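Local coordinates for protein putative glutaryl-CoA dehydrogenase (Thermus thermophilus, PDB 2EBA) that belongs to the acyl-CoA dehydrogenase family of flavoproteins and binds flavin-adenine dinucleotide in a four-chain assembly, at residues 229-233 with 234-238. Sequence-based numbering, arbitrary orientation.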
# COMPACT_ATOMS: atom_id res chain seq x y z
N PRO A 229 11.46 44.13 10.37
CA PRO A 229 12.32 44.76 9.36
C PRO A 229 12.86 43.86 8.26
O PRO A 229 12.62 44.11 7.08
CB PRO A 229 13.43 45.40 10.21
CG PRO A 229 13.45 44.58 11.46
CD PRO A 229 11.99 44.37 11.73
N LYS A 230 13.58 42.81 8.65
CA LYS A 230 14.14 41.89 7.67
C LYS A 230 13.12 40.93 7.04
O LYS A 230 13.45 40.26 6.06
CB LYS A 230 15.28 41.08 8.28
CG LYS A 230 16.56 41.87 8.51
CD LYS A 230 16.66 42.41 9.93
CE LYS A 230 17.01 41.30 10.93
NZ LYS A 230 18.31 40.64 10.60
N ALA A 231 11.91 40.85 7.58
CA ALA A 231 10.90 39.95 7.04
C ALA A 231 10.39 40.41 5.67
O ALA A 231 9.52 41.28 5.59
CB ALA A 231 9.72 39.83 8.02
N LEU A 232 10.92 39.82 4.61
CA LEU A 232 10.53 40.20 3.25
C LEU A 232 10.23 39.00 2.37
O LEU A 232 11.11 38.18 2.12
CB LEU A 232 11.65 41.01 2.58
CG LEU A 232 11.95 42.49 2.92
CD1 LEU A 232 11.70 42.82 4.40
CD2 LEU A 232 13.41 42.77 2.53
N GLY A 233 9.00 38.91 1.87
CA GLY A 233 8.63 37.81 0.99
C GLY A 233 8.11 36.53 1.64
O GLY A 233 8.20 36.36 2.85
N LEU A 234 7.57 35.64 0.81
CA LEU A 234 7.02 34.35 1.25
C LEU A 234 8.10 33.57 1.98
O LEU A 234 7.83 32.78 2.88
CB LEU A 234 6.56 33.54 0.05
CG LEU A 234 5.24 32.77 0.12
CD1 LEU A 234 5.20 31.74 -1.00
CD2 LEU A 234 5.10 32.07 1.45
N LYS A 235 9.35 33.80 1.58
CA LYS A 235 10.48 33.14 2.18
C LYS A 235 10.60 33.33 3.69
O LYS A 235 11.10 32.45 4.39
CB LYS A 235 11.78 33.57 1.49
CG LYS A 235 12.08 35.06 1.48
CD LYS A 235 13.37 35.33 0.68
CE LYS A 235 13.72 36.81 0.59
NZ LYS A 235 14.05 37.44 1.90
N ALA A 236 10.15 34.46 4.20
CA ALA A 236 10.23 34.70 5.64
C ALA A 236 9.34 33.71 6.41
O ALA A 236 9.84 32.97 7.26
CB ALA A 236 9.86 36.15 5.96
N PRO A 237 8.02 33.69 6.14
CA PRO A 237 7.17 32.75 6.87
C PRO A 237 7.53 31.30 6.61
O PRO A 237 7.37 30.43 7.48
CB PRO A 237 5.77 33.10 6.38
CG PRO A 237 6.01 33.63 5.04
CD PRO A 237 7.21 34.50 5.23
N LEU A 238 8.01 31.03 5.41
CA LEU A 238 8.39 29.67 5.05
C LEU A 238 9.57 29.20 5.86
O LEU A 238 9.61 28.05 6.28
CB LEU A 238 8.73 29.59 3.56
CG LEU A 238 7.57 29.85 2.61
CD1 LEU A 238 8.00 29.65 1.19
CD2 LEU A 238 6.45 28.91 2.95
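Gly233 and Ala236 meet where the loop after strand 220-223 turns into the long helix 235-269. Gly233 O accepts a hydrogen bond from Ala236 N at 3.0 Å. The N-H points well at the oxygen, but the donor stands above the carbonyl plane, 52° out of it. This bond, from the amide of i+3 to the carbonyl of i, closes a turn at the start of the helical region. The same oxygen has the Pro237 ring beside it, with CD 3.2 Å from Gly233 O. Pro237 has no N-H to offer, which is readily tolerated near a helix N-terminus. Gly233 combines a positive phi with an extended psi. This backbone shape suits glycine, which has no side chain to crowd the Leu232 carbonyl.

Lys235 folds back along the loop. Its CG lies between the backbone N and the carbonyl carbon (chi1 57°). The chain then runs extended and bends at chi4, curling round Leu232 O. CG and CE each come to 3.3 Å from Leu232 O, and NZ donates a hydrogen bond to it at 3.0 Å. The ammonium lies in the carbonyl plane, at a C=O...N angle of 150°.

Ala236 points its methyl back at the loop. Ala236 CB lies 4.2 Å from Ala231 CB, a small apolar touch. Both alanines are buried and pack on Trp176 of strand 172-178 and on Tyr107 of helix 87-107. The backbone of Gly233 is also hydrogen-bonded to Val184, so the turn is tied to strand 184-190. Two successive loop carbonyls, Leu232 and Gly233, thus accept bonds from the helix start, one from a charged side chain and one from a backbone amide. The lysine ammonium probably polarises the Leu232 carbonyl, although Lys235 is exposed and solvent should weaken the effect.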